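PDB 3QQW: putative citrate lyase from Ralstonia eutropha, which probably acts as a magnesium-dependent lyase of the citrate lyase family, perhaps cleaving (S)-citramalyl-CoA. Local coordinates for residues L41-G46 and R79-R84; G156-V161 and V205-D210; P168-L173 and N218-A223. All blocks are in the same frame, centred on the assembly; numbering follows the deposited sequence.

Interaction 1 (L41-G46 and R79-R84)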
ATOM      1  N   LEU C  41     -11.292  -5.121 -38.449  1.00 37.54           N
ATOM      2  CA  LEU C  41     -10.827  -6.273 -37.704  1.00 37.47           C
ATOM      3  C   LEU C  41     -11.858  -6.635 -36.621  1.00 44.21           C
ATOM      4  O   LEU C  41     -12.005  -7.823 -36.317  1.00 44.71           O
ATOM      5  CB  LEU C  41      -9.443  -5.975 -37.129  1.00 37.39           C
ATOM      6  CG  LEU C  41      -8.643  -7.149 -36.585  1.00 42.66           C
ATOM      7  CD1 LEU C  41      -8.303  -8.148 -37.680  1.00 44.02           C
ATOM      8  CD2 LEU C  41      -7.413  -6.660 -35.835  1.00 41.95           C
ATOM      9  N   GLN C  42     -12.643  -5.618 -36.101  1.00 39.38           N
ATOM     10  CA  GLN C  42     -13.744  -5.852 -35.159  1.00 37.29           C
ATOM     11  C   GLN C  42     -14.864  -6.619 -35.865  1.00 40.48           C
ATOM     12  O   GLN C  42     -15.567  -7.409 -35.238  1.00 37.67           O
ATOM     13  CB  GLN C  42     -14.293  -4.543 -34.601  1.00 37.30           C
ATOM     14  CG  GLN C  42     -13.403  -3.878 -33.567  1.00 42.23           C
ATOM     15  CD  GLN C  42     -13.980  -2.584 -33.026  1.00 48.74           C
ATOM     16  OE1 GLN C  42     -14.338  -1.644 -33.765  1.00 35.46           O
ATOM     17  NE2 GLN C  42     -13.950  -2.462 -31.709  1.00 40.65           N
ATOM     18  N   VAL C  43     -15.017  -6.397 -37.184  1.00 39.00           N
ATOM     19  CA  VAL C  43     -16.033  -7.076 -37.978  1.00 40.73           C
ATOM     20  C   VAL C  43     -15.589  -8.525 -38.170  1.00 46.88           C
ATOM     21  O   VAL C  43     -16.404  -9.440 -38.056  1.00 48.08           O
ATOM     22  CB  VAL C  43     -16.297  -6.329 -39.315  1.00 43.69           C
ATOM     23  CG1 VAL C  43     -17.278  -7.086 -40.173  1.00 43.47           C
ATOM     24  CG2 VAL C  43     -16.820  -4.921 -39.042  1.00 42.73           C
ATOM     25  N   GLU C  44     -14.279  -8.722 -38.402  1.00 43.65           N
ATOM     26  CA  GLU C  44     -13.675 -10.033 -38.623  1.00 44.50           C
ATOM     27  C   GLU C  44     -13.666 -10.889 -37.343  1.00 49.45           C
ATOM     28  O   GLU C  44     -14.044 -12.046 -37.385  1.00 51.60           O
ATOM     29  CB  GLU C  44     -12.239  -9.846 -39.143  1.00 45.81           C
ATOM     30  CG  GLU C  44     -11.578 -11.121 -39.657  1.00 52.84           C
ATOM     31  CD  GLU C  44     -10.088 -11.049 -39.929  1.00 76.37           C
ATOM     32  OE1 GLU C  44      -9.630 -10.020 -40.474  1.00 63.98           O
ATOM     33  OE2 GLU C  44      -9.387 -12.050 -39.655  1.00 90.89           O
ATOM     34  N   TYR C  45     -13.217 -10.320 -36.235  1.00 46.96           N
ATOM     35  CA  TYR C  45     -13.055 -10.992 -34.953  1.00 48.33           C
ATOM     36  C   TYR C  45     -14.297 -10.984 -34.081  1.00 49.64           C
ATOM     37  O   TYR C  45     -14.438 -11.835 -33.205  1.00 49.98           O
ATOM     38  CB  TYR C  45     -11.951 -10.278 -34.140  1.00 48.77           C
ATOM     39  CG  TYR C  45     -10.495 -10.526 -34.494  1.00 50.94           C
ATOM     40  CD1 TYR C  45     -10.138 -11.326 -35.578  1.00 53.85           C
ATOM     41  CD2 TYR C  45      -9.469  -9.958 -33.730  1.00 50.90           C
ATOM     42  CE1 TYR C  45      -8.792 -11.553 -35.894  1.00 56.52           C
ATOM     43  CE2 TYR C  45      -8.125 -10.196 -34.021  1.00 52.40           C
ATOM     44  CZ  TYR C  45      -7.790 -10.994 -35.098  1.00 60.26           C
ATOM     45  OH  TYR C  45      -6.451 -11.180 -35.356  1.00 61.68           O
ATOM     46  N   GLY C  46     -15.126  -9.975 -34.266  1.00 44.73           N
ATOM     47  CA  GLY C  46     -16.274  -9.694 -33.416  1.00 43.66           C
ATOM     48  C   GLY C  46     -15.812  -8.630 -32.441  1.00 45.45           C
ATOM     49  O   GLY C  46     -14.589  -8.432 -32.304  1.00 43.00           O
ATOM     50  N   ARG C  79     -18.424   2.514 -41.419  1.00 44.73           N
ATOM     51  CA  ARG C  79     -17.239   1.670 -41.231  1.00 44.88           C
ATOM     52  C   ARG C  79     -17.174   1.197 -39.774  1.00 48.05           C
ATOM     53  O   ARG C  79     -16.702   0.092 -39.507  1.00 48.69           O
ATOM     54  CB  ARG C  79     -15.973   2.469 -41.593  1.00 44.38           C
ATOM     55  CG  ARG C  79     -14.683   1.662 -41.593  1.00 47.10           C
ATOM     56  CD  ARG C  79     -14.172   1.570 -42.994  1.00 40.79           C
ATOM     57  NE  ARG C  79     -12.955   0.760 -43.087  1.00 45.21           N
ATOM     58  CZ  ARG C  79     -11.814   1.216 -43.580  1.00 50.00           C
ATOM     59  NH1 ARG C  79     -11.706   2.483 -43.964  1.00 41.70           N
ATOM     60  NH2 ARG C  79     -10.768   0.417 -43.682  1.00 36.17           N
ATOM     61  N   ASN C  80     -17.656   2.044 -38.841  1.00 42.61           N
ATOM     62  CA  ASN C  80     -17.716   1.731 -37.427  1.00 42.25           C
ATOM     63  C   ASN C  80     -18.994   0.942 -37.224  1.00 46.51           C
ATOM     64  O   ASN C  80     -20.043   1.507 -36.913  1.00 49.02           O
ATOM     65  CB  ASN C  80     -17.625   3.009 -36.563  1.00 38.61           C
ATOM     66  CG  ASN C  80     -17.815   2.774 -35.095  1.00 47.22           C
ATOM     67  OD1 ASN C  80     -17.800   1.635 -34.636  1.00 43.57           O
ATOM     68  ND2 ASN C  80     -18.075   3.837 -34.334  1.00 35.18           N
ATOM     69  N   VAL C  81     -18.905  -0.371 -37.436  1.00 41.22           N
ATOM     70  CA  VAL C  81     -20.034  -1.288 -37.383  1.00 40.45           C
ATOM     71  C   VAL C  81     -20.485  -1.589 -35.945  1.00 44.07           C
ATOM     72  O   VAL C  81     -21.672  -1.534 -35.659  1.00 45.40           O
ATOM     73  CB  VAL C  81     -19.701  -2.594 -38.156  1.00 44.16           C
ATOM     74  CG1 VAL C  81     -20.820  -3.616 -38.011  1.00 44.59           C
ATOM     75  CG2 VAL C  81     -19.435  -2.298 -39.630  1.00 44.12           C
ATOM     76  N   HIS C  82     -19.561  -1.934 -35.062  1.00 39.62           N
ATOM     77  CA  HIS C  82     -19.905  -2.374 -33.713  1.00 37.89           C
ATOM     78  C   HIS C  82     -20.057  -1.255 -32.686  1.00 41.76           C
ATOM     79  O   HIS C  82     -20.542  -1.535 -31.593  1.00 42.68           O
ATOM     80  CB  HIS C  82     -18.893  -3.422 -33.221  1.00 36.56           C
ATOM     81  CG  HIS C  82     -19.024  -4.709 -33.975  1.00 39.44           C
ATOM     82  ND1 HIS C  82     -20.121  -5.539 -33.808  1.00 41.89           N
ATOM     83  CD2 HIS C  82     -18.223  -5.241 -34.925  1.00 39.33           C
ATOM     84  CE1 HIS C  82     -19.937  -6.554 -34.637  1.00 40.68           C
ATOM     85  NE2 HIS C  82     -18.820  -6.412 -35.337  1.00 40.05           N
ATOM     86  N   GLY C  83     -19.705  -0.018 -33.041  1.00 37.44           N
ATOM     87  CA  GLY C  83     -19.842   1.130 -32.152  1.00 36.04           C
ATOM     88  C   GLY C  83     -18.971   1.005 -30.924  1.00 39.09           C
ATOM     89  O   GLY C  83     -19.321   1.512 -29.861  1.00 39.03           O
ATOM     90  N   ARG C  84     -17.820   0.343 -31.083  1.00 36.09           N
ATOM     91  CA  ARG C  84     -16.869   0.030 -30.006  1.00 35.01           C
ATOM     92  C   ARG C  84     -15.555   0.717 -30.269  1.00 36.21           C
ATOM     93  O   ARG C  84     -14.462   0.151 -30.078  1.00 34.62           O
ATOM     94  CB  ARG C  84     -16.702  -1.517 -29.846  1.00 32.27           C
ATOM     95  CG  ARG C  84     -17.892  -2.208 -29.117  1.00 36.10           C
ATOM     96  CD  ARG C  84     -18.449  -1.491 -27.871  1.00 34.11           C
ATOM     97  NE  ARG C  84     -17.410  -1.118 -26.890  1.00 32.00           N
ATOM     98  CZ  ARG C  84     -17.570  -0.208 -25.927  1.00 43.02           C
ATOM     99  NH1 ARG C  84     -18.724   0.428 -25.791  1.00 29.64           N
ATOM    100  NH2 ARG C  84     -16.569   0.082 -25.101  1.00 34.70           N
TER
HETATM  101  O   HOH W   1     -16.596  -0.390 -33.512  1.00 41.31           O
HETATM  102  O   HOH W   2     -16.737  -2.189 -36.135  1.00 43.74           O
HETATM  103  O   HOH W   3     -18.812  -8.725 -36.723  1.00 40.67           O

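Interaction 2 (G156-V161 and V205-D210)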
ATOM      1  N   GLY C 156       0.501  12.400  -8.870  1.00 40.95           N
ATOM      2  CA  GLY C 156      -0.755  12.977  -8.389  1.00 40.25           C
ATOM      3  C   GLY C 156      -1.981  12.124  -8.655  1.00 42.56           C
ATOM      4  O   GLY C 156      -2.831  11.976  -7.775  1.00 43.68           O
ATOM      5  N   ALA C 157      -2.083  11.540  -9.860  1.00 35.22           N
ATOM      6  CA  ALA C 157      -3.219  10.678 -10.173  1.00 33.76           C
ATOM      7  C   ALA C 157      -3.156   9.376  -9.352  1.00 40.62           C
ATOM      8  O   ALA C 157      -4.204   8.845  -8.978  1.00 40.96           O
ATOM      9  CB  ALA C 157      -3.276  10.370 -11.652  1.00 33.30           C
ATOM     10  N   LEU C 158      -1.943   8.867  -9.049  1.00 37.59           N
ATOM     11  CA  LEU C 158      -1.827   7.677  -8.212  1.00 37.38           C
ATOM     12  C   LEU C 158      -2.184   8.036  -6.771  1.00 41.57           C
ATOM     13  O   LEU C 158      -2.975   7.341  -6.153  1.00 43.10           O
ATOM     14  CB  LEU C 158      -0.428   7.020  -8.292  1.00 36.59           C
ATOM     15  CG  LEU C 158      -0.229   5.775  -7.404  1.00 38.54           C
ATOM     16  CD1 LEU C 158      -1.158   4.601  -7.825  1.00 37.20           C
ATOM     17  CD2 LEU C 158       1.237   5.369  -7.350  1.00 37.38           C
ATOM     18  N   ARG C 159      -1.653   9.136  -6.268  1.00 37.70           N
ATOM     19  CA  ARG C 159      -1.972   9.612  -4.926  1.00 40.49           C
ATOM     20  C   ARG C 159      -3.502   9.768  -4.777  1.00 47.84           C
ATOM     21  O   ARG C 159      -4.058   9.316  -3.773  1.00 50.14           O
ATOM     22  CB  ARG C 159      -1.241  10.946  -4.659  1.00 42.17           C
ATOM     23  CG  ARG C 159      -1.525  11.619  -3.318  1.00 51.90           C
ATOM     24  CD  ARG C 159      -1.263  13.136  -3.394  1.00 57.27           C
ATOM     25  NE  ARG C 159      -2.069  13.803  -4.430  1.00 68.41           N
ATOM     26  CZ  ARG C 159      -1.586  14.639  -5.355  1.00 83.57           C
ATOM     27  NH1 ARG C 159      -0.289  14.956  -5.366  1.00 57.80           N
ATOM     28  NH2 ARG C 159      -2.393  15.162  -6.278  1.00 59.49           N
ATOM     29  N   ASP C 160      -4.168  10.326  -5.811  1.00 41.99           N
ATOM     30  CA  ASP C 160      -5.609  10.590  -5.836  1.00 42.19           C
ATOM     31  C   ASP C 160      -6.455   9.506  -6.480  1.00 42.77           C
ATOM     32  O   ASP C 160      -7.638   9.748  -6.721  1.00 41.75           O
ATOM     33  CB  ASP C 160      -5.886  11.909  -6.580  1.00 44.84           C
ATOM     34  CG  ASP C 160      -5.302  13.155  -5.936  1.00 58.60           C
ATOM     35  OD1 ASP C 160      -4.924  13.091  -4.741  1.00 62.49           O
ATOM     36  OD2 ASP C 160      -5.310  14.210  -6.586  1.00 65.26           O
ATOM     37  N   VAL C 161      -5.892   8.304  -6.702  1.00 38.68           N
ATOM     38  CA  VAL C 161      -6.596   7.219  -7.397  1.00 36.62           C
ATOM     39  C   VAL C 161      -7.981   6.865  -6.758  1.00 46.18           C
ATOM     40  O   VAL C 161      -8.950   6.681  -7.516  1.00 46.63           O
ATOM     41  CB  VAL C 161      -5.730   5.971  -7.652  1.00 36.72           C
ATOM     42  CG1 VAL C 161      -5.465   5.148  -6.375  1.00 35.81           C
ATOM     43  CG2 VAL C 161      -6.331   5.132  -8.778  1.00 35.23           C
ATOM     44  N   VAL C 205       4.620  -2.429  -8.445  1.00 37.44           N
ATOM     45  CA  VAL C 205       3.684  -3.357  -7.787  1.00 36.92           C
ATOM     46  C   VAL C 205       2.692  -2.524  -7.007  1.00 40.33           C
ATOM     47  O   VAL C 205       1.500  -2.721  -7.154  1.00 41.32           O
ATOM     48  CB  VAL C 205       4.404  -4.407  -6.879  1.00 39.79           C
ATOM     49  CG1 VAL C 205       3.403  -5.234  -6.086  1.00 38.70           C
ATOM     50  CG2 VAL C 205       5.293  -5.322  -7.699  1.00 39.77           C
ATOM     51  N   ARG C 206       3.204  -1.544  -6.235  1.00 36.58           N
ATOM     52  CA  ARG C 206       2.450  -0.627  -5.394  1.00 34.11           C
ATOM     53  C   ARG C 206       1.463   0.187  -6.231  1.00 36.94           C
ATOM     54  O   ARG C 206       0.281   0.241  -5.896  1.00 36.87           O
ATOM     55  CB  ARG C 206       3.424   0.278  -4.630  1.00 33.33           C
ATOM     56  CG  ARG C 206       2.754   1.327  -3.785  1.00 32.02           C
ATOM     57  CD  ARG C 206       3.749   2.330  -3.258  1.00 35.26           C
ATOM     58  NE  ARG C 206       3.072   3.322  -2.424  1.00 38.36           N
ATOM     59  CZ  ARG C 206       2.442   4.390  -2.889  1.00 47.32           C
ATOM     60  NH1 ARG C 206       2.438   4.655  -4.193  1.00 38.77           N
ATOM     61  NH2 ARG C 206       1.854   5.232  -2.057  1.00 42.76           N
ATOM     62  N   ALA C 207       1.936   0.786  -7.316  1.00 34.79           N
ATOM     63  CA  ALA C 207       1.124   1.600  -8.205  1.00 35.03           C
ATOM     64  C   ALA C 207       0.015   0.764  -8.874  1.00 39.65           C
ATOM     65  O   ALA C 207      -1.158   1.117  -8.793  1.00 38.51           O
ATOM     66  CB  ALA C 207       2.016   2.233  -9.259  1.00 36.25           C
ATOM     67  N   LYS C 208       0.385  -0.383  -9.480  1.00 37.76           N
ATOM     68  CA  LYS C 208      -0.573  -1.275 -10.138  1.00 37.53           C
ATOM     69  C   LYS C 208      -1.630  -1.803  -9.142  1.00 43.57           C
ATOM     70  O   LYS C 208      -2.836  -1.740  -9.431  1.00 43.11           O
ATOM     71  CB  LYS C 208       0.142  -2.442 -10.824  1.00 38.09           C
ATOM     72  CG  LYS C 208       0.860  -2.012 -12.072  1.00 38.03           C
ATOM     73  CD  LYS C 208       1.461  -3.210 -12.802  1.00 43.40           C
ATOM     74  CE  LYS C 208       2.110  -2.781 -14.095  1.00 34.68           C
ATOM     75  NZ  LYS C 208       2.811  -3.918 -14.738  1.00 35.35           N
ATOM     76  N   ALA C 209      -1.176  -2.305  -7.977  1.00 39.37           N
ATOM     77  CA  ALA C 209      -2.085  -2.845  -6.966  1.00 39.42           C
ATOM     78  C   ALA C 209      -3.025  -1.749  -6.430  1.00 41.01           C
ATOM     79  O   ALA C 209      -4.217  -2.028  -6.292  1.00 41.75           O
ATOM     80  CB  ALA C 209      -1.297  -3.502  -5.834  1.00 40.61           C
ATOM     81  N   ASP C 210      -2.520  -0.500  -6.215  1.00 34.15           N
ATOM     82  CA  ASP C 210      -3.370   0.603  -5.738  1.00 33.07           C
ATOM     83  C   ASP C 210      -4.452   0.944  -6.731  1.00 39.20           C
ATOM     84  O   ASP C 210      -5.604   1.132  -6.338  1.00 40.64           O
ATOM     85  CB  ASP C 210      -2.558   1.869  -5.457  1.00 34.19           C
ATOM     86  CG  ASP C 210      -1.978   1.934  -4.066  1.00 46.98           C
ATOM     87  OD1 ASP C 210      -2.150   0.961  -3.306  1.00 50.33           O
ATOM     88  OD2 ASP C 210      -1.348   2.963  -3.734  1.00 55.67           O
TER

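Interaction 3 (P168-L173 and N218-A223)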
ATOM      1  N   PRO C 168     -17.928  10.481 -11.383  1.00 49.85           N
ATOM      2  CA  PRO C 168     -18.975   9.869 -12.222  1.00 48.75           C
ATOM      3  C   PRO C 168     -18.539   9.507 -13.633  1.00 46.83           C
ATOM      4  O   PRO C 168     -17.674  10.155 -14.224  1.00 46.39           O
ATOM      5  CB  PRO C 168     -20.065  10.964 -12.280  1.00 52.30           C
ATOM      6  CG  PRO C 168     -19.327  12.257 -12.078  1.00 57.71           C
ATOM      7  CD  PRO C 168     -18.235  11.906 -11.096  1.00 53.01           C
ATOM      8  N   ASN C 169     -19.213   8.493 -14.192  1.00 40.58           N
ATOM      9  CA  ASN C 169     -19.068   8.008 -15.565  1.00 39.61           C
ATOM     10  C   ASN C 169     -17.716   7.396 -15.900  1.00 42.13           C
ATOM     11  O   ASN C 169     -17.450   7.172 -17.066  1.00 44.44           O
ATOM     12  CB  ASN C 169     -19.421   9.098 -16.592  1.00 44.08           C
ATOM     13  CG  ASN C 169     -20.752   9.752 -16.311  1.00 63.89           C
ATOM     14  OD1 ASN C 169     -21.709   9.116 -15.853  1.00 54.36           O
ATOM     15  ND2 ASN C 169     -20.819  11.056 -16.512  1.00 62.47           N
ATOM     16  N   ILE C 170     -16.897   7.048 -14.912  1.00 37.46           N
ATOM     17  CA  ILE C 170     -15.639   6.345 -15.176  1.00 35.25           C
ATOM     18  C   ILE C 170     -15.973   4.867 -15.230  1.00 37.66           C
ATOM     19  O   ILE C 170     -16.660   4.339 -14.343  1.00 37.46           O
ATOM     20  CB  ILE C 170     -14.513   6.674 -14.149  1.00 37.31           C
ATOM     21  CG1 ILE C 170     -14.180   8.187 -14.174  1.00 37.69           C
ATOM     22  CG2 ILE C 170     -13.226   5.811 -14.376  1.00 32.71           C
ATOM     23  CD1 ILE C 170     -13.213   8.614 -13.076  1.00 40.11           C
ATOM     24  N   GLU C 171     -15.530   4.205 -16.289  1.00 34.07           N
ATOM     25  CA  GLU C 171     -15.747   2.760 -16.402  1.00 34.63           C
ATOM     26  C   GLU C 171     -14.406   2.036 -16.466  1.00 37.70           C
ATOM     27  O   GLU C 171     -14.363   0.836 -16.196  1.00 40.71           O
ATOM     28  CB  GLU C 171     -16.664   2.390 -17.579  1.00 36.19           C
ATOM     29  CG  GLU C 171     -16.072   2.708 -18.937  1.00 47.93           C
ATOM     30  CD  GLU C 171     -16.832   2.171 -20.132  1.00 47.49           C
ATOM     31  OE1 GLU C 171     -17.993   1.730 -19.976  1.00 46.76           O
ATOM     32  OE2 GLU C 171     -16.264   2.239 -21.244  1.00 39.42           O
ATOM     33  N   VAL C 172     -13.312   2.758 -16.769  1.00 30.88           N
ATOM     34  CA  VAL C 172     -11.976   2.168 -16.808  1.00 30.99           C
ATOM     35  C   VAL C 172     -10.942   3.100 -16.147  1.00 35.97           C
ATOM     36  O   VAL C 172     -10.994   4.320 -16.325  1.00 35.50           O
ATOM     37  CB  VAL C 172     -11.497   1.787 -18.246  1.00 33.69           C
ATOM     38  CG1 VAL C 172     -10.041   1.349 -18.254  1.00 33.09           C
ATOM     39  CG2 VAL C 172     -12.359   0.723 -18.893  1.00 32.62           C
ATOM     40  N   LEU C 173      -9.987   2.491 -15.407  1.00 31.99           N
ATOM     41  CA  LEU C 173      -8.760   3.100 -14.905  1.00 30.18           C
ATOM     42  C   LEU C 173      -7.650   2.411 -15.662  1.00 33.04           C
ATOM     43  O   LEU C 173      -7.532   1.183 -15.617  1.00 31.15           O
ATOM     44  CB  LEU C 173      -8.560   3.011 -13.389  1.00 30.67           C
ATOM     45  CG  LEU C 173      -9.560   3.754 -12.487  1.00 36.02           C
ATOM     46  CD1 LEU C 173      -9.116   3.674 -11.038  1.00 35.97           C
ATOM     47  CD2 LEU C 173      -9.713   5.243 -12.903  1.00 36.61           C
ATOM     48  N   ASN C 218     -14.725   0.509  -6.690  1.00 41.82           N
ATOM     49  CA  ASN C 218     -15.743   1.423  -7.215  1.00 42.27           C
ATOM     50  C   ASN C 218     -16.450   0.919  -8.483  1.00 44.65           C
ATOM     51  O   ASN C 218     -16.997   1.723  -9.234  1.00 43.19           O
ATOM     52  CB  ASN C 218     -15.073   2.774  -7.489  1.00 40.90           C
ATOM     53  CG  ASN C 218     -14.749   3.490  -6.219  1.00 51.03           C
ATOM     54  OD1 ASN C 218     -15.623   4.081  -5.593  1.00 45.84           O
ATOM     55  ND2 ASN C 218     -13.513   3.403  -5.769  1.00 37.35           N
ATOM     56  N   GLY C 219     -16.443  -0.391  -8.705  1.00 41.98           N
ATOM     57  CA  GLY C 219     -17.085  -1.007  -9.870  1.00 42.04           C
ATOM     58  C   GLY C 219     -16.540  -0.499 -11.188  1.00 45.71           C
ATOM     59  O   GLY C 219     -17.295  -0.258 -12.132  1.00 46.89           O
ATOM     60  N   ILE C 220     -15.222  -0.296 -11.238  1.00 39.75           N
ATOM     61  CA  ILE C 220     -14.518   0.182 -12.423  1.00 38.00           C
ATOM     62  C   ILE C 220     -13.590  -0.924 -12.881  1.00 40.96           C
ATOM     63  O   ILE C 220     -13.013  -1.626 -12.055  1.00 40.15           O
ATOM     64  CB  ILE C 220     -13.766   1.522 -12.126  1.00 39.61           C
ATOM     65  CG1 ILE C 220     -14.781   2.667 -11.844  1.00 42.43           C
ATOM     66  CG2 ILE C 220     -12.829   1.915 -13.247  1.00 36.62           C
ATOM     67  CD1 ILE C 220     -14.185   3.835 -11.152  1.00 52.62           C
ATOM     68  N   VAL C 221     -13.461  -1.082 -14.197  1.00 38.18           N
ATOM     69  CA  VAL C 221     -12.575  -2.058 -14.793  1.00 37.47           C
ATOM     70  C   VAL C 221     -11.114  -1.536 -14.730  1.00 40.06           C
ATOM     71  O   VAL C 221     -10.820  -0.455 -15.263  1.00 38.43           O
ATOM     72  CB  VAL C 221     -13.010  -2.399 -16.255  1.00 39.68           C
ATOM     73  CG1 VAL C 221     -11.920  -3.159 -17.005  1.00 37.87           C
ATOM     74  CG2 VAL C 221     -14.317  -3.176 -16.263  1.00 40.41           C
ATOM     75  N   PRO C 222     -10.173  -2.298 -14.123  1.00 36.09           N
ATOM     76  CA  PRO C 222      -8.762  -1.871 -14.179  1.00 35.02           C
ATOM     77  C   PRO C 222      -8.117  -2.407 -15.469  1.00 38.49           C
ATOM     78  O   PRO C 222      -8.227  -3.593 -15.755  1.00 37.36           O
ATOM     79  CB  PRO C 222      -8.158  -2.475 -12.905  1.00 37.31           C
ATOM     80  CG  PRO C 222      -9.144  -3.581 -12.475  1.00 42.31           C
ATOM     81  CD  PRO C 222     -10.321  -3.581 -13.410  1.00 37.55           C
ATOM     82  N   ALA C 223      -7.474  -1.524 -16.269  1.00 36.48           N
ATOM     83  CA  ALA C 223      -6.834  -1.926 -17.516  1.00 35.93           C
ATOM     84  C   ALA C 223      -5.323  -1.794 -17.445  1.00 39.47           C
ATOM     85  O   ALA C 223      -4.775  -0.855 -16.847  1.00 39.33           O
ATOM     86  CB  ALA C 223      -7.378  -1.137 -18.681  1.00 36.45           C
TER
HETATM   87  O   HOH W   4     -18.061   1.970 -13.797  1.00 40.50           O

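Interaction 1 (L41-G46 and R79-R84)
Gln-42 reaches from the last turns of helix 32-45 to the backbone of the loop 79-84. Its chain is extended beyond CG (chi2 -180°), which carries the amide across to Arg-84. There Gln-42 NE2 gives a hydrogen bond of 3.1 Å to Arg-84 O. The bond is nearly straight, 168° at the hydrogen. The acceptor lies in the plane of the glutamine amide, but NE2 sits above the carbonyl plane of Arg-84. NE2 also bonds to Phe-49 O, so one amide nitrogen ties the helix to two backbone carbonyls. At the other end of the amide, Gln-42 OE1 lies 2.6 Å from a water that also meets Asn-80 OD1. This water has more acceptors around it than protons, so it cannot serve all of them at once. It accepts from Arg-84 N.

His-82 turns one ring edge to the helix, with Val-43 CA close to the ring plane. A water lies at that edge too, 2.7 Å from His-82 NE2, and bonds to Val-43 O. Nearer the surface, Val-43 and Val-81 cross at about a right angle, with their CG2 methyls 3.8 Å apart.

The side chain of Arg-84 bends away from Gln-42 to a salt bridge with Asp-50. The C-terminal end of helix 32-45 thus packs on the loop entering strand 85-88, at the N-terminal ends of the TIM-barrel strands, away from the predicted binding residues.

Interaction 2 (G156-V161 and V205-D210)
Leu-158 fills the tight part of this contact, reaching across to helix 202-217 with both methyl groups. Its CG lies opposite the backbone N (chi1 179°), which extends the fork toward the other helix. Leu-158 CD1 lies 3.6 Å from Ala-207 O and 3.9 Å from Asp-210 CB. Leu-158 CD2 meets Ala-207 CB at 3.8 Å. Leu-158 CD2 also meets the edge of the Arg-206 guanidinium, 3.5 Å from Arg-206 NH1. No hydrogen bond joins the two segments.

Packing is looser at Val-161, whose CG1 comes no nearer than 4.0 Å to Asp-210 O. The exposed side is polar: Arg-159 points away from helix 202-217 and grips Asp-160 side-on through NE and NH2, one to each carboxylate oxygen. Asp-160 OD2 also bonds to Ser-123 N.

The charged side chains of Arg-206 and Asp-210 on helix 202-217 join the subunits of the trimer. Arg-206 NE forms a salt bridge with Asp-210 of the second subunit, and Asp-210 OD1 forms one with Arg-206 of the third subunit. Within the chain, Phe-180 of helix 177-182 packs on Leu-158 and Ala-207, while Val-161 rests on Leu-173 of strand 170-175 and on Met-211 and Ala-214 of helix 202-217.

Interaction 3 (P168-L173 and N218-A223)
Ile-220 forms the apolar centre, lying across the strand 170-173 with its branches spread over Ile-170 to Leu-173. Ile-220 CG2 meets Leu-173 CG at 3.8 Å, and Ile-220 CD1 meets Ile-170 CG2 at 3.9 Å. Both side-chain pairs cross at a slant. CG1 stands anti to the carbonyl carbon of Ile-220 (chi1 -67°), and from there it passes over Ile-170 O. Leu-173 and Ile-170 also touch Val-150 of strand 148-152 and Ile-164 of helix 161-164.

On the other face of the sheet, Val-172 and Val-221 are bridge partners whose side chains meet obliquely, Val-172 CG2 against Val-221 CB. Val-172 CG1 reaches on to Ala-223 CB at 3.7 Å.

Strands 170-173 and 221-223 are neighbours in the eight-stranded parallel TIM barrel, linked by a beta-alpha-beta crossover through helix 202-217. This helix packs on Leu-173 and Pro-222 through Ala-215. The directions of the two strand segments differ by 32°.

Three backbone hydrogen bonds run along the pair. Val-221 N binds Glu-171 O, Leu-173 N binds Val-221 O, and Ala-223 N binds Leu-173 O. The last is the straightest, 174° at the hydrogen. Pro-222 has no N-H to give, but its CA makes a CH...O contact with Leu-173 O.

Toward the start of the strands, one water bridges the gap, donating to Ile-170 O and to Gly-219 O. Glu-171 points away from the partner segment, and its OE2 bonds to His-149 NE2.

In the fold
The three contacts belong to one TIM barrel. Interaction 1 comes first along the chain and closes before the others open. Interactions 1 and 2 both lie near the periphery, on opposite sides of the chain's centre, with centres about 33 Å apart. Interaction 3 lies in the barrel wall. Interactions 2 and 3 alternate along the chain, and their centres are about 14 Å apart. They touch where Val-161 CG2 packs on Leu-173 CD1. Helix 202-217 of interaction 2 leads into strand 221-224 of interaction 3, so the subunit interface and the barrel wall share one helix-strand unit. Interaction 3 is nearest the chain's centre, about 9 Å from it, and its centre is about 23 Å from that of interaction 1.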